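PDB 5GKD: AlyGC from Glaciecola chathamensis, which probably cleaves alginate by beta-elimination, as a calcium-containing polysaccharide lyase of family 6 from a marine bacterium. Local coordinates for residues 392-400 / 406-416. Residues are numbered along the deposited sequence; the frame is centred on the assembly and turned at random.
Sequences RHDNGLLYP and QKYGVSTQLEP
The Tyr399 ring carries the Thr412 methyl CG2 off-centre over one face, a CH-pi contact 4.1 Å from the ring centroid, and meets the carbonyl oxygens of Val410 and Ser411 at its edge. On the same side of the tyrosine ring lies His393: Tyr399 CD1 sits over the centre of its imidazole, 3.3 Å above the plane, while Gln406 NE2 and a water approach the imidazole edge. These groups join a small antiparallel hairpin, strands 390-392 and 398-400, to the loop that follows it, on the outside of the N-terminal parallel beta-helix. Residues 393-396 form the hairpin's type I turn; a second runs from Ser411 to Leu414, with an ST turn at its start. Tyr399 OH donates to Ser411 O at 2.5 Å and accepts from Asn395 ND2 at 3.2 Å. The same amide nitrogen gives a second, fairly straight bond to Leu414 O (2.8 Å, 163°), both acceptors lying near the amide plane. With chi1 at 67°, the Asn395 side chain folds back over its own backbone, where OD1 takes the Leu397 N-H in an Asx turn. Leu397 crosses Leu414 at about a right angle, CD1 on CD1, sets CD2 against Pro416 CG, and also packs on Val251 and Phe253 of the beta-helix. Ser411 N donates to Asn274 OD1 of strand 271-278. The water at the imidazole edge bridges His393 ND1 (2.7 Å) to Thr412 O (2.6 Å).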
ATOM      1  N   ARG A 392      22.911 -42.646 -21.533  1.00 26.62           N
ATOM      2  CA  ARG A 392      22.673 -42.411 -20.115  1.00 26.39           C
ATOM      3  C   ARG A 392      22.981 -43.659 -19.297  1.00 26.92           C
ATOM      4  O   ARG A 392      22.383 -44.709 -19.521  1.00 32.28           O
ATOM      5  CB  ARG A 392      21.231 -41.973 -19.900  1.00 26.31           C
ATOM      6  CG  ARG A 392      21.050 -41.165 -18.632  1.00 26.23           C
ATOM      7  CD  ARG A 392      19.666 -40.599 -18.540  1.00 29.92           C
ATOM      8  NE  ARG A 392      19.370 -39.598 -19.563  1.00 29.14           N
ATOM      9  CZ  ARG A 392      19.804 -38.341 -19.522  1.00 28.23           C
ATOM     10  NH1 ARG A 392      20.594 -37.949 -18.531  1.00 25.36           N
ATOM     11  NH2 ARG A 392      19.458 -37.479 -20.476  1.00 22.93           N
ATOM     12  N   HIS A 393      23.903 -43.539 -18.345  1.00 26.23           N
ATOM     13  CA  HIS A 393      24.223 -44.622 -17.433  1.00 24.25           C
ATOM     14  C   HIS A 393      23.113 -44.793 -16.387  1.00 29.85           C
ATOM     15  O   HIS A 393      22.158 -44.014 -16.314  1.00 30.89           O
ATOM     16  CB  HIS A 393      25.555 -44.354 -16.741  1.00 26.83           C
ATOM     17  CG  HIS A 393      26.753 -44.604 -17.602  1.00 24.60           C
ATOM     18  ND1 HIS A 393      28.007 -44.813 -17.078  1.00 26.54           N
ATOM     19  CD2 HIS A 393      26.890 -44.675 -18.946  1.00 27.81           C
ATOM     20  CE1 HIS A 393      28.870 -45.007 -18.061  1.00 25.07           C
ATOM     21  NE2 HIS A 393      28.217 -44.931 -19.206  1.00 26.49           N
ATOM     22  N   ASP A 394      23.266 -45.826 -15.546  1.00 30.92           N
ATOM     23  CA  ASP A 394      22.291 -46.093 -14.488  1.00 34.99           C
ATOM     24  C   ASP A 394      22.211 -44.950 -13.485  1.00 30.34           C
ATOM     25  O   ASP A 394      21.165 -44.743 -12.873  1.00 34.07           O
ATOM     26  CB  ASP A 394      22.637 -47.390 -13.745  1.00 34.17           C
ATOM     27  CG  ASP A 394      22.348 -48.643 -14.565  1.00 42.60           C
ATOM     28  OD1 ASP A 394      21.513 -48.584 -15.498  1.00 42.66           O
ATOM     29  OD2 ASP A 394      22.963 -49.695 -14.270  1.00 43.67           O
ATOM     30  N   ASN A 395      23.293 -44.214 -13.295  1.00 30.28           N
ATOM     31  CA  ASN A 395      23.264 -43.124 -12.344  1.00 24.75           C
ATOM     32  C   ASN A 395      22.480 -41.923 -12.854  1.00 26.56           C
ATOM     33  O   ASN A 395      22.513 -40.863 -12.235  1.00 27.29           O
ATOM     34  CB  ASN A 395      24.692 -42.719 -11.979  1.00 27.28           C
ATOM     35  CG  ASN A 395      25.450 -42.103 -13.149  1.00 24.38           C
ATOM     36  OD1 ASN A 395      24.932 -41.989 -14.250  1.00 24.01           O
ATOM     37  ND2 ASN A 395      26.677 -41.690 -12.898  1.00 21.29           N
ATOM     38  N   GLY A 396      21.794 -42.075 -13.985  1.00 28.46           N
ATOM     39  CA  GLY A 396      21.027 -41.013 -14.600  1.00 24.23           C
ATOM     40  C   GLY A 396      21.808 -40.010 -15.426  1.00 25.81           C
ATOM     41  O   GLY A 396      21.207 -39.050 -15.918  1.00 27.04           O
ATOM     42  N   LEU A 397      23.114 -40.186 -15.604  1.00 23.05           N
ATOM     43  CA  LEU A 397      23.924 -39.196 -16.292  1.00 22.75           C
ATOM     44  C   LEU A 397      24.389 -39.695 -17.659  1.00 26.18           C
ATOM     45  O   LEU A 397      24.629 -40.890 -17.858  1.00 26.74           O
ATOM     46  CB  LEU A 397      25.137 -38.808 -15.453  1.00 20.75           C
ATOM     47  CG  LEU A 397      24.894 -38.343 -14.018  1.00 21.50           C
ATOM     48  CD1 LEU A 397      26.215 -37.989 -13.373  1.00 19.48           C
ATOM     49  CD2 LEU A 397      23.937 -37.167 -13.983  1.00 18.67           C
ATOM     50  N   LEU A 398      24.547 -38.746 -18.586  1.00 24.94           N
ATOM     51  CA  LEU A 398      25.010 -39.036 -19.937  1.00 22.88           C
ATOM     52  C   LEU A 398      26.529 -39.116 -20.000  1.00 26.07           C
ATOM     53  O   LEU A 398      27.232 -38.271 -19.440  1.00 25.83           O
ATOM     54  CB  LEU A 398      24.521 -37.957 -20.905  1.00 25.26           C
ATOM     55  CG  LEU A 398      23.025 -37.920 -21.186  1.00 22.92           C
ATOM     56  CD1 LEU A 398      22.667 -36.644 -21.931  1.00 21.40           C
ATOM     57  CD2 LEU A 398      22.627 -39.144 -21.989  1.00 22.48           C
ATOM     58  N   TYR A 399      27.029 -40.125 -20.711  1.00 25.28           N
ATOM     59  CA  TYR A 399      28.448 -40.328 -20.959  1.00 23.29           C
ATOM     60  C   TYR A 399      28.694 -40.664 -22.423  1.00 25.82           C
ATOM     61  O   TYR A 399      27.854 -41.296 -23.068  1.00 27.34           O
ATOM     62  CB  TYR A 399      29.006 -41.461 -20.086  1.00 26.13           C
ATOM     63  CG  TYR A 399      28.996 -41.145 -18.616  1.00 24.99           C
ATOM     64  CD1 TYR A 399      27.875 -41.409 -17.835  1.00 27.50           C
ATOM     65  CD2 TYR A 399      30.105 -40.589 -18.005  1.00 24.13           C
ATOM     66  CE1 TYR A 399      27.860 -41.126 -16.480  1.00 22.93           C
ATOM     67  CE2 TYR A 399      30.101 -40.297 -16.665  1.00 27.19           C
ATOM     68  CZ  TYR A 399      28.978 -40.560 -15.903  1.00 26.38           C
ATOM     69  OH  TYR A 399      29.005 -40.258 -14.564  1.00 26.25           O
ATOM     70  N   PRO A 400      29.836 -40.259 -22.974  1.00 26.03           N
ATOM     71  CA  PRO A 400      30.235 -40.754 -24.296  1.00 28.31           C
ATOM     72  C   PRO A 400      30.214 -42.278 -24.333  1.00 28.23           C
ATOM     73  O   PRO A 400      30.613 -42.943 -23.377  1.00 27.30           O
ATOM     74  CB  PRO A 400      31.664 -40.222 -24.466  1.00 27.59           C
ATOM     75  CG  PRO A 400      31.795 -39.096 -23.488  1.00 24.12           C
ATOM     76  CD  PRO A 400      30.902 -39.465 -22.332  1.00 24.58           C
ATOM     77  N   GLN A 406      35.741 -40.931 -22.304  1.00 32.24           N
ATOM     78  CA  GLN A 406      35.343 -40.746 -20.917  1.00 30.73           C
ATOM     79  C   GLN A 406      36.428 -40.118 -20.059  1.00 28.92           C
ATOM     80  O   GLN A 406      36.166 -39.826 -18.889  1.00 28.06           O
ATOM     81  CB  GLN A 406      34.912 -42.077 -20.303  1.00 26.74           C
ATOM     82  CG  GLN A 406      33.542 -42.520 -20.771  1.00 24.97           C
ATOM     83  CD  GLN A 406      33.191 -43.887 -20.258  1.00 26.08           C
ATOM     84  OE1 GLN A 406      33.891 -44.434 -19.416  1.00 32.46           O
ATOM     85  NE2 GLN A 406      32.123 -44.453 -20.767  1.00 26.23           N
ATOM     86  N   LYS A 407      37.624 -39.899 -20.598  1.00 27.38           N
ATOM     87  CA  LYS A 407      38.626 -39.096 -19.907  1.00 25.68           C
ATOM     88  C   LYS A 407      38.331 -37.610 -20.013  1.00 26.26           C
ATOM     89  O   LYS A 407      39.077 -36.790 -19.467  1.00 26.74           O
ATOM     90  CB  LYS A 407      40.021 -39.392 -20.465  1.00 31.78           C
ATOM     91  CG  LYS A 407      40.297 -38.816 -21.844  1.00 36.80           C
ATOM     92  CD  LYS A 407      41.667 -39.281 -22.362  1.00 45.18           C
ATOM     93  CE  LYS A 407      42.359 -38.219 -23.206  1.00 44.74           C
ATOM     94  NZ  LYS A 407      43.736 -38.646 -23.605  1.00 52.62           N
ATOM     95  N   TYR A 408      37.270 -37.253 -20.724  1.00 26.46           N
ATOM     96  CA  TYR A 408      36.787 -35.892 -20.794  1.00 24.85           C
ATOM     97  C   TYR A 408      35.488 -35.801 -20.019  1.00 26.05           C
ATOM     98  O   TYR A 408      34.634 -36.694 -20.094  1.00 26.93           O
ATOM     99  CB  TYR A 408      36.557 -35.445 -22.236  1.00 23.33           C
ATOM    100  CG  TYR A 408      37.779 -35.572 -23.126  1.00 27.37           C
ATOM    101  CD1 TYR A 408      38.037 -36.744 -23.822  1.00 27.60           C
ATOM    102  CD2 TYR A 408      38.664 -34.514 -23.278  1.00 26.26           C
ATOM    103  CE1 TYR A 408      39.147 -36.860 -24.653  1.00 28.87           C
ATOM    104  CE2 TYR A 408      39.771 -34.617 -24.096  1.00 27.61           C
ATOM    105  CZ  TYR A 408      40.009 -35.796 -24.782  1.00 30.18           C
ATOM    106  OH  TYR A 408      41.117 -35.905 -25.586  1.00 36.95           O
ATOM    107  N   GLY A 409      35.333 -34.703 -19.309  1.00 23.31           N
ATOM    108  CA  GLY A 409      34.119 -34.498 -18.567  1.00 21.47           C
ATOM    109  C   GLY A 409      34.122 -35.290 -17.271  1.00 23.23           C
ATOM    110  O   GLY A 409      35.160 -35.623 -16.706  1.00 20.97           O
ATOM    111  N   VAL A 410      32.925 -35.630 -16.850  1.00 21.15           N
ATOM    112  CA  VAL A 410      32.606 -36.070 -15.503  1.00 22.49           C
ATOM    113  C   VAL A 410      32.954 -37.552 -15.324  1.00 25.24           C
ATOM    114  O   VAL A 410      32.846 -38.360 -16.249  1.00 23.74           O
ATOM    115  CB  VAL A 410      31.106 -35.759 -15.284  1.00 25.57           C
ATOM    116  CG1 VAL A 410      30.274 -36.986 -15.066  1.00 24.64           C
ATOM    117  CG2 VAL A 410      30.878 -34.648 -14.269  1.00 20.23           C
ATOM    118  N   SER A 411      33.388 -37.907 -14.118  1.00 25.01           N
ATOM    119  CA  SER A 411      33.634 -39.295 -13.746  1.00 23.35           C
ATOM    120  C   SER A 411      32.373 -40.150 -13.841  1.00 28.10           C
ATOM    121  O   SER A 411      31.250 -39.692 -13.594  1.00 24.87           O
ATOM    122  CB  SER A 411      34.182 -39.356 -12.321  1.00 27.59           C
ATOM    123  OG  SER A 411      34.254 -40.692 -11.879  1.00 35.00           O
ATOM    124  N   THR A 412      32.574 -41.427 -14.180  1.00 28.25           N
ATOM    125  CA  THR A 412      31.479 -42.393 -14.207  1.00 27.40           C
ATOM    126  C   THR A 412      31.011 -42.820 -12.818  1.00 26.96           C
ATOM    127  O   THR A 412      29.943 -43.433 -12.713  1.00 27.35           O
ATOM    128  CB  THR A 412      31.883 -43.661 -14.974  1.00 28.78           C
ATOM    129  OG1 THR A 412      33.067 -44.218 -14.382  1.00 29.41           O
ATOM    130  CG2 THR A 412      32.120 -43.377 -16.448  1.00 25.31           C
ATOM    131  N   GLN A 413      31.780 -42.552 -11.759  1.00 27.34           N
ATOM    132  CA  GLN A 413      31.345 -42.992 -10.431  1.00 33.00           C
ATOM    133  C   GLN A 413      30.421 -42.011  -9.710  1.00 27.60           C
ATOM    134  O   GLN A 413      30.005 -42.304  -8.588  1.00 33.77           O
ATOM    135  CB  GLN A 413      32.565 -43.260  -9.535  1.00 31.04           C
ATOM    136  CG  GLN A 413      33.325 -44.505  -9.919  1.00 36.84           C
ATOM    137  CD  GLN A 413      34.573 -44.203 -10.700  1.00 44.81           C
ATOM    138  OE1 GLN A 413      34.542 -44.062 -11.897  1.00 51.62           O
ATOM    139  NE2 GLN A 413      35.689 -44.126 -10.027  1.00 54.91           N
ATOM    140  N   LEU A 414      30.055 -40.893 -10.319  1.00 28.89           N
ATOM    141  CA  LEU A 414      29.076 -40.016  -9.694  1.00 26.02           C
ATOM    142  C   LEU A 414      27.792 -40.787  -9.413  1.00 28.39           C
ATOM    143  O   LEU A 414      27.383 -41.648 -10.194  1.00 31.35           O
ATOM    144  CB  LEU A 414      28.778 -38.817 -10.581  1.00 21.99           C
ATOM    145  CG  LEU A 414      29.778 -37.664 -10.659  1.00 21.96           C
ATOM    146  CD1 LEU A 414      29.259 -36.639 -11.617  1.00 22.04           C
ATOM    147  CD2 LEU A 414      30.016 -37.055  -9.291  1.00 22.94           C
ATOM    148  N   GLU A 415      27.173 -40.497  -8.268  1.00 28.54           N
ATOM    149  CA  GLU A 415      25.877 -41.065  -7.902  1.00 30.69           C
ATOM    150  C   GLU A 415      24.997 -39.942  -7.371  1.00 26.72           C
ATOM    151  O   GLU A 415      25.014 -39.635  -6.174  1.00 30.84           O
ATOM    152  CB  GLU A 415      26.032 -42.184  -6.872  1.00 32.89           C
ATOM    153  CG  GLU A 415      26.889 -43.334  -7.371  1.00 39.24           C
ATOM    154  CD  GLU A 415      26.777 -44.575  -6.511  1.00 57.91           C
ATOM    155  OE1 GLU A 415      26.671 -45.686  -7.084  1.00 67.25           O
ATOM    156  OE2 GLU A 415      26.796 -44.445  -5.268  1.00 62.49           O
ATOM    157  N   PRO A 416      24.237 -39.290  -8.246  1.00 25.80           N
ATOM    158  CA  PRO A 416      23.408 -38.155  -7.822  1.00 27.11           C
ATOM    159  C   PRO A 416      22.416 -38.573  -6.755  1.00 26.68           C
ATOM    160  O   PRO A 416      21.719 -39.577  -6.897  1.00 27.16           O
ATOM    161  CB  PRO A 416      22.679 -37.745  -9.111  1.00 24.17           C
ATOM    162  CG  PRO A 416      23.488 -38.321 -10.214  1.00 25.95           C
ATOM    163  CD  PRO A 416      24.121 -39.559  -9.687  1.00 25.68           C
TER
HETATM  164  O   HOH W   1      28.481 -44.703 -14.456  1.00 29.66           O